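Local atomic coordinates of hypothetical protein PH1320 (Pyrococcus horikoshii, PDB entry 2E87), a protein that binds GDP and is probably a GTP-binding protein of the Obg/NOG1 group whose precise cellular role is unknown. Residues T169-G174 with I219-L224; G174-G179 with L224-I229; Y252-S257 with H269-V274. All blocks are in the same frame, centred on the assembly; numbering follows the deposited sequence.

Contact 1. Residues T169-G174 with I219-L224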
# COMPACT_ATOMS: atom_id res chain seq x y z
N THR A 169 -2.72 16.96 2.36
CA THR A 169 -3.24 16.72 1.01
C THR A 169 -4.64 17.28 0.81
O THR A 169 -5.49 17.18 1.70
CB THR A 169 -3.27 15.20 0.65
OG1 THR A 169 -1.94 14.68 0.61
CG2 THR A 169 -3.90 14.97 -0.72
N VAL A 170 -4.85 17.88 -0.35
CA VAL A 170 -6.15 18.40 -0.73
C VAL A 170 -6.72 17.42 -1.75
O VAL A 170 -6.05 17.03 -2.71
CB VAL A 170 -6.06 19.79 -1.40
CG1 VAL A 170 -7.45 20.22 -1.84
CG2 VAL A 170 -5.48 20.81 -0.43
N VAL A 171 -7.97 17.01 -1.52
CA VAL A 171 -8.67 16.07 -2.40
C VAL A 171 -9.80 16.82 -3.12
O VAL A 171 -10.71 17.33 -2.47
CB VAL A 171 -9.27 14.89 -1.57
CG1 VAL A 171 -10.02 13.95 -2.46
CG2 VAL A 171 -8.15 14.13 -0.86
N ILE A 172 -9.71 16.89 -4.45
CA ILE A 172 -10.70 17.58 -5.27
C ILE A 172 -11.79 16.62 -5.78
O ILE A 172 -11.49 15.65 -6.48
CB ILE A 172 -10.01 18.29 -6.47
CG1 ILE A 172 -8.96 19.27 -5.95
CG2 ILE A 172 -11.04 19.05 -7.31
CD1 ILE A 172 -8.06 19.85 -7.05
N ALA A 173 -13.04 16.92 -5.43
CA ALA A 173 -14.20 16.09 -5.81
C ALA A 173 -15.22 16.83 -6.70
O ALA A 173 -15.15 18.04 -6.90
CB ALA A 173 -14.89 15.57 -4.55
N GLY A 174 -16.18 16.07 -7.23
CA GLY A 174 -17.21 16.65 -8.07
C GLY A 174 -17.43 15.78 -9.28
O GLY A 174 -16.59 14.95 -9.61
N ILE A 219 -4.70 16.33 -5.21
CA ILE A 219 -5.11 15.21 -6.06
C ILE A 219 -6.56 15.37 -6.47
O ILE A 219 -7.35 16.00 -5.77
CB ILE A 219 -5.00 13.83 -5.35
CG1 ILE A 219 -6.02 13.74 -4.22
CG2 ILE A 219 -3.61 13.61 -4.81
CD1 ILE A 219 -6.10 12.36 -3.59
N ASP A 220 -6.91 14.85 -7.64
CA ASP A 220 -8.31 14.90 -8.06
C ASP A 220 -8.84 13.46 -7.97
O ASP A 220 -8.07 12.51 -7.81
CB ASP A 220 -8.50 15.50 -9.46
CG ASP A 220 -7.73 14.78 -10.53
OD1 ASP A 220 -6.98 13.82 -10.24
OD2 ASP A 220 -7.88 15.20 -11.70
N THR A 221 -10.15 13.30 -8.08
CA THR A 221 -10.71 11.98 -7.91
C THR A 221 -11.56 11.40 -9.03
O THR A 221 -12.59 10.78 -8.78
CB THR A 221 -11.52 11.97 -6.62
OG1 THR A 221 -12.53 12.99 -6.69
CG2 THR A 221 -10.62 12.27 -5.43
N PRO A 222 -11.12 11.55 -10.28
CA PRO A 222 -11.95 10.98 -11.35
C PRO A 222 -12.16 9.49 -11.12
O PRO A 222 -11.24 8.76 -10.75
CB PRO A 222 -11.13 11.26 -12.62
CG PRO A 222 -9.71 11.11 -12.11
CD PRO A 222 -9.75 11.84 -10.76
N GLY A 223 -13.39 9.03 -11.31
CA GLY A 223 -13.69 7.63 -11.12
C GLY A 223 -13.85 7.22 -9.68
O GLY A 223 -14.15 6.07 -9.40
N LEU A 224 -13.65 8.16 -8.76
CA LEU A 224 -13.76 7.87 -7.33
C LEU A 224 -14.81 8.73 -6.61
O LEU A 224 -15.73 8.20 -5.97
CB LEU A 224 -12.38 8.06 -6.67
CG LEU A 224 -11.19 7.24 -7.23
CD1 LEU A 224 -9.89 7.63 -6.52
CD2 LEU A 224 -11.44 5.73 -7.07
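V171 and I172 of strand 169-173 pair in parallel with I219 and D220 at the end of strand 214-220, the I172 and D220 CA atoms lying 4.5 Å apart. Two nearly straight backbone bonds set this register: I219 N gives its hydrogen to V170 O at 2.9 Å, and I172 N gives its own to I219 O at 2.8 Å. Just beyond the last paired residue, T221 lengthens the pairing with its side chain. Its OG1 lies between the backbone N and the carbonyl carbon (chi1 58°), which turns the hydroxyl back toward I172 O, where it donates at 2.9 Å from a position tilted 25° out of the carbonyl plane. The same oxygen also receives a bent bond from T221 N, so this carbonyl takes one firm bond and one weak one as the two chains begin to part. In the P-loop GTPase fold these are two neighbouring strands of the central sheet, leading respectively into the phosphate-binding loop and into the DTPG sequence that begins at D220. Beta-branched residues suit such strands. On one face, V171 and I219 lie side by side, with V171 CG2 3.8 Å from I219 CD1, and the T221 side chain crosses that of V171 at about a right angle, its CG2 3.5 Å from V171 CG1; threonine thus supplies both a hydroxyl for the backbone and a methyl for the apolar layer. I172 and D220 occupy the other face. There I172 packs on K180 and L184 of helix 180-187, while the D220 carboxylate turns away from strand 169-173 toward the nucleotide side, where it takes a hydrogen bond from N205 and touches S181, a GDP-binding residue.

Contact 2. Residues G174-G179 with L224-I229. With GDP (guanosine-5'-diphosphate), chain F.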
# COMPACT_ATOMS: atom_id res chain seq x y z
N GLY A 174 -16.18 16.07 -7.23
CA GLY A 174 -17.21 16.65 -8.07
C GLY A 174 -17.43 15.78 -9.28
O GLY A 174 -16.59 14.95 -9.61
N HIS A 175 -18.57 15.98 -9.95
CA HIS A 175 -18.92 15.21 -11.14
C HIS A 175 -17.89 15.34 -12.25
O HIS A 175 -16.98 16.18 -12.21
CB HIS A 175 -20.27 15.68 -11.71
CG HIS A 175 -21.46 15.02 -11.09
ND1 HIS A 175 -22.23 15.63 -10.12
CD2 HIS A 175 -22.00 13.80 -11.29
CE1 HIS A 175 -23.20 14.81 -9.75
NE2 HIS A 175 -23.08 13.69 -10.45
N PRO A 176 -18.02 14.50 -13.28
CA PRO A 176 -17.06 14.57 -14.38
C PRO A 176 -17.25 15.88 -15.11
O PRO A 176 -18.37 16.39 -15.21
CB PRO A 176 -17.44 13.36 -15.24
CG PRO A 176 -18.10 12.41 -14.23
CD PRO A 176 -18.94 13.36 -13.45
N ASN A 177 -16.16 16.42 -15.62
CA ASN A 177 -16.16 17.66 -16.38
C ASN A 177 -16.50 18.92 -15.61
O ASN A 177 -16.85 19.92 -16.23
CB ASN A 177 -17.13 17.57 -17.57
CG ASN A 177 -17.00 16.28 -18.35
OD1 ASN A 177 -15.92 15.93 -18.81
ND2 ASN A 177 -18.11 15.57 -18.50
N VAL A 178 -16.42 18.90 -14.28
CA VAL A 178 -16.73 20.14 -13.57
C VAL A 178 -15.50 21.04 -13.42
O VAL A 178 -15.61 22.17 -12.98
CB VAL A 178 -17.33 19.88 -12.16
CG1 VAL A 178 -18.63 19.12 -12.28
CG2 VAL A 178 -16.32 19.14 -11.30
N GLY A 179 -14.33 20.52 -13.76
CA GLY A 179 -13.11 21.30 -13.66
C GLY A 179 -12.09 20.86 -12.62
O GLY A 179 -11.18 21.61 -12.28
N LEU A 224 -13.65 8.16 -8.76
CA LEU A 224 -13.76 7.87 -7.33
C LEU A 224 -14.81 8.73 -6.61
O LEU A 224 -15.73 8.20 -5.97
CB LEU A 224 -12.38 8.06 -6.67
CG LEU A 224 -11.19 7.24 -7.23
CD1 LEU A 224 -9.89 7.63 -6.52
CD2 LEU A 224 -11.44 5.73 -7.07
N LEU A 225 -14.70 10.05 -6.70
CA LEU A 225 -15.65 10.92 -6.03
C LEU A 225 -16.43 11.74 -7.03
O LEU A 225 -16.82 12.88 -6.74
CB LEU A 225 -14.92 11.82 -5.03
CG LEU A 225 -14.36 11.08 -3.82
CD1 LEU A 225 -13.63 12.05 -2.92
CD2 LEU A 225 -15.50 10.40 -3.05
N ASP A 226 -16.69 11.15 -8.19
CA ASP A 226 -17.42 11.81 -9.26
C ASP A 226 -18.69 11.04 -9.61
O ASP A 226 -19.25 11.21 -10.70
CB ASP A 226 -16.54 11.93 -10.50
CG ASP A 226 -16.13 10.58 -11.05
OD1 ASP A 226 -15.45 10.54 -12.11
OD2 ASP A 226 -16.50 9.57 -10.43
N ARG A 227 -19.14 10.20 -8.69
CA ARG A 227 -20.35 9.42 -8.90
C ARG A 227 -20.84 8.82 -7.59
O ARG A 227 -20.08 8.65 -6.65
CB ARG A 227 -20.10 8.32 -9.92
CG ARG A 227 -19.14 7.27 -9.46
CD ARG A 227 -18.50 6.61 -10.65
NE ARG A 227 -17.84 7.60 -11.49
CZ ARG A 227 -17.10 7.31 -12.55
NH1 ARG A 227 -16.91 6.05 -12.91
NH2 ARG A 227 -16.53 8.29 -13.25
N PRO A 228 -22.15 8.51 -7.51
CA PRO A 228 -22.74 7.93 -6.31
C PRO A 228 -21.88 6.80 -5.75
O PRO A 228 -21.54 5.87 -6.48
CB PRO A 228 -24.10 7.44 -6.81
CG PRO A 228 -24.44 8.44 -7.84
CD PRO A 228 -23.14 8.58 -8.60
N ILE A 229 -21.52 6.91 -4.48
CA ILE A 229 -20.71 5.89 -3.82
C ILE A 229 -21.59 4.69 -3.54
O ILE A 229 -21.14 3.55 -3.64
CB ILE A 229 -20.12 6.43 -2.47
CG1 ILE A 229 -19.40 7.76 -2.71
CG2 ILE A 229 -19.14 5.42 -1.89
CD1 ILE A 229 -18.91 8.44 -1.44
PB GDP F . -12.83 17.18 -14.49
O1B GDP F . -13.38 16.06 -15.35
O2B GDP F . -13.80 17.52 -13.25
O3B GDP F . -11.31 17.20 -14.24
O3A GDP F . -13.04 18.45 -15.43
PA GDP F . -11.96 19.27 -16.31
O1A GDP F . -10.90 19.86 -15.44
O2A GDP F . -11.31 18.28 -17.41
O5' GDP F . -12.78 20.46 -17.02
C5' GDP F . -13.77 19.87 -17.88
C4' GDP F . -14.09 20.83 -19.05
O4' GDP F . -14.53 22.14 -18.51
C3' GDP F . -12.89 21.19 -19.92
O3' GDP F . -12.83 21.23 -21.35
C2' GDP F . -12.27 22.39 -19.18
O2' GDP F . -11.56 23.18 -20.15
C1' GDP F . -13.55 23.17 -18.92
N9 GDP F . -13.41 24.15 -17.83
C8 GDP F . -12.71 24.01 -16.66
N7 GDP F . -12.81 25.09 -15.94
C5 GDP F . -13.59 25.99 -16.59
C6 GDP F . -14.05 27.33 -16.31
O6 GDP F . -13.73 27.90 -15.27
N1 GDP F . -14.85 27.95 -17.24
C2 GDP F . -15.20 27.31 -18.42
N2 GDP F . -16.00 27.95 -19.33
N3 GDP F . -14.78 26.08 -18.69
C4 GDP F . -13.98 25.39 -17.82
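G174 and P176 meet D226 where the P-loop (Walker A motif) runs alongside the loop that follows the DTPG sequence, the region called switch II in related GTPases. G174 N donates to L225 O in a long bond of 3.3 Å. Glycine suits this place: its backbone angles would jam a CB against the preceding carbonyl, and V178 CG2 would crowd it as well. From D226, CB presses on G174 O at 3.1 Å and lies beside P176 CD. With CG set between the backbone N and the carbonyl carbon (chi1 62°), the carboxylate swings across the proline ring at about a right angle. CG lies near P176 CG, and OD1 is 3.9 Å from that same ring carbon. At the tip, OD1 accepts from R227 NH2, which comes from above the carboxylate plane, and from G223 N, while OD2 forms a salt bridge with R227 NE at 2.6 Å. Were D226 an alanine, the R227 guanidinium would probably lose its mate and be freer to turn, and G223 N would lose this acceptor. P176, its CD against D226 O, is the second residue of the type II turn from H175 to V178, where its fixed phi fits. From the next residue on, backbone amides face the nucleotide: N177 N donates to GDP O1B at 2.8 Å, and G179 N, at the N-cap of helix 180-187, points between GDP O2B at 3.1 Å and the bridging oxygen O3A at 3.0 Å.

Contact 3. Residues Y252-S257 with H269-V274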
# COMPACT_ATOMS: atom_id res chain seq x y z
N TYR A 252 -14.81 20.67 -2.98
CA TYR A 252 -15.90 20.16 -3.79
C TYR A 252 -16.30 21.21 -4.81
O TYR A 252 -16.73 22.31 -4.45
CB TYR A 252 -17.11 19.82 -2.93
CG TYR A 252 -18.07 18.94 -3.67
CD1 TYR A 252 -17.99 17.55 -3.55
CD2 TYR A 252 -18.99 19.47 -4.57
CE1 TYR A 252 -18.78 16.71 -4.32
CE2 TYR A 252 -19.79 18.64 -5.34
CZ TYR A 252 -19.68 17.25 -5.21
OH TYR A 252 -20.46 16.41 -5.96
N ILE A 253 -16.17 20.86 -6.09
CA ILE A 253 -16.51 21.78 -7.15
C ILE A 253 -17.89 21.54 -7.76
O ILE A 253 -18.21 20.41 -8.15
CB ILE A 253 -15.50 21.70 -8.32
CG1 ILE A 253 -14.07 21.91 -7.82
CG2 ILE A 253 -15.86 22.75 -9.36
CD1 ILE A 253 -13.01 21.80 -8.91
N PHE A 254 -18.69 22.60 -7.82
CA PHE A 254 -20.02 22.59 -8.43
C PHE A 254 -19.86 23.34 -9.76
O PHE A 254 -19.02 24.23 -9.87
CB PHE A 254 -21.04 23.39 -7.62
CG PHE A 254 -21.57 22.68 -6.41
CD1 PHE A 254 -21.08 22.96 -5.14
CD2 PHE A 254 -22.61 21.75 -6.54
CE1 PHE A 254 -21.60 22.33 -4.02
CE2 PHE A 254 -23.14 21.12 -5.43
CZ PHE A 254 -22.64 21.41 -4.17
N ASP A 255 -20.66 22.97 -10.76
CA ASP A 255 -20.66 23.65 -12.06
C ASP A 255 -22.08 24.15 -12.30
O ASP A 255 -22.91 23.46 -12.88
CB ASP A 255 -20.25 22.68 -13.19
CG ASP A 255 -20.45 23.30 -14.58
OD1 ASP A 255 -20.69 24.53 -14.66
OD2 ASP A 255 -20.37 22.56 -15.60
N PRO A 256 -22.37 25.37 -11.85
CA PRO A 256 -23.71 25.97 -12.01
C PRO A 256 -24.22 26.08 -13.44
O PRO A 256 -25.42 26.20 -13.66
CB PRO A 256 -23.57 27.33 -11.34
CG PRO A 256 -22.47 27.14 -10.37
CD PRO A 256 -21.48 26.30 -11.13
N SER A 257 -23.32 26.05 -14.41
CA SER A 257 -23.68 26.17 -15.81
C SER A 257 -24.29 24.86 -16.34
O SER A 257 -25.04 24.85 -17.33
CB SER A 257 -22.43 26.48 -16.64
OG SER A 257 -21.76 25.28 -16.98
N HIS A 269 -26.94 16.28 -4.97
CA HIS A 269 -27.09 14.98 -4.35
C HIS A 269 -25.73 14.37 -4.10
O HIS A 269 -25.47 13.83 -3.02
CB HIS A 269 -27.93 14.05 -5.22
CG HIS A 269 -29.37 14.42 -5.27
ND1 HIS A 269 -30.24 13.92 -6.21
CD2 HIS A 269 -30.11 15.24 -4.47
CE1 HIS A 269 -31.45 14.42 -6.00
NE2 HIS A 269 -31.40 15.22 -4.95
N LEU A 270 -24.85 14.47 -5.09
CA LEU A 270 -23.52 13.91 -4.97
C LEU A 270 -22.76 14.60 -3.86
O LEU A 270 -22.11 13.94 -3.05
CB LEU A 270 -22.74 14.04 -6.28
CG LEU A 270 -21.42 13.27 -6.28
CD1 LEU A 270 -21.70 11.78 -6.10
CD2 LEU A 270 -20.67 13.52 -7.57
N PHE A 271 -22.85 15.92 -3.80
CA PHE A 271 -22.15 16.65 -2.76
C PHE A 271 -22.57 16.12 -1.38
O PHE A 271 -21.74 15.91 -0.50
CB PHE A 271 -22.46 18.14 -2.84
CG PHE A 271 -22.14 18.87 -1.58
CD1 PHE A 271 -20.83 19.24 -1.29
CD2 PHE A 271 -23.12 19.12 -0.64
CE1 PHE A 271 -20.51 19.84 -0.07
CE2 PHE A 271 -22.81 19.72 0.59
CZ PHE A 271 -21.51 20.08 0.87
N GLU A 272 -23.87 15.92 -1.19
CA GLU A 272 -24.38 15.45 0.09
C GLU A 272 -23.90 14.04 0.43
O GLU A 272 -23.59 13.73 1.58
CB GLU A 272 -25.91 15.52 0.11
CG GLU A 272 -26.43 16.90 -0.27
CD GLU A 272 -27.94 17.01 -0.23
OE1 GLU A 272 -28.62 16.17 -0.87
OE2 GLU A 272 -28.43 17.94 0.44
N GLU A 273 -23.84 13.17 -0.57
CA GLU A 273 -23.36 11.82 -0.34
C GLU A 273 -21.86 11.84 -0.00
O GLU A 273 -21.41 11.11 0.87
CB GLU A 273 -23.59 10.97 -1.58
CG GLU A 273 -23.61 9.50 -1.28
CD GLU A 273 -23.36 8.66 -2.50
OE1 GLU A 273 -22.20 8.61 -2.95
OE2 GLU A 273 -24.32 8.05 -3.02
N VAL A 274 -21.09 12.69 -0.68
CA VAL A 274 -19.66 12.78 -0.42
C VAL A 274 -19.38 13.50 0.89
O VAL A 274 -18.47 13.11 1.64
CB VAL A 274 -18.93 13.51 -1.59
CG1 VAL A 274 -17.48 13.80 -1.23
CG2 VAL A 274 -18.98 12.64 -2.83
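The ring of Y252 offers one face to F271, which covers it twice: its CB sits nearly over the centre of the ring, 3.9 Å from the centroid in a CH-pi contact, and its CD1 lies above the rim. The F271 ring itself stands on that face in a T-shaped pair, edge toward Y252, with centroids 5.2 Å apart and planes at 81°. Y252 CG lies in the plane of the F271 ring at this edge, 3.7 Å from F271 CD1. F254 completes the aromatic cluster. One face of its ring has Y252 CD2 above the rim, and its CZ rests against F271 CB at 3.5 Å; the F254 and F271 rings are oblique to each other. Y252 holds CG anti to its N (chi1 -163°), which carries the ring out from the strand to lie under F271 CA and CB. Strand residues 252-254 and helix residues 269-274 run antiparallel (171°), their axes 9.9 Å apart; they belong to the first half of a beta-alpha-beta unit, strand 249-254 and helix 264-277, that continues into strand 283-287. Rings long enough to bridge this spacing suit the interface. V274 adds its CB near Y252 CE1, and L270 wraps the end of the tyrosine, its CG 3.3 Å from Y252 OH. The hydroxyl also comes close to F271 N, but the angle is too poor for a hydrogen bond. Just beyond, D255 N does bond to Q267 of helix 264-277. Between residues 252-254 and 269-274 themselves, cohesion therefore rests on dispersion, an aliphatic CH-pi contact from F271 CB and an aromatic edge set on a ring face, with shape rather than polar pairing fixing how they fit.

In the fold
All three contacts belong to the G domain, well away from the long N-terminal helical bundle, and they crowd together: the centre of contact 2 is about 8 Å from those of contacts 1 and 3, which are about 12 Å apart. Contacts 1 and 2 share G174 and L224, their segments alternating along the chain, so paired strands pass directly into paired loops; contact 3 follows later. Strands 169-173 and 249-254 are neighbours in the one sheet, joining contact 1 to contact 3, while E273 and L270 of helix 264-277 meet the 224-229 loop of contact 2. Sheet and helix thus back the P-loop that holds the GDP phosphates.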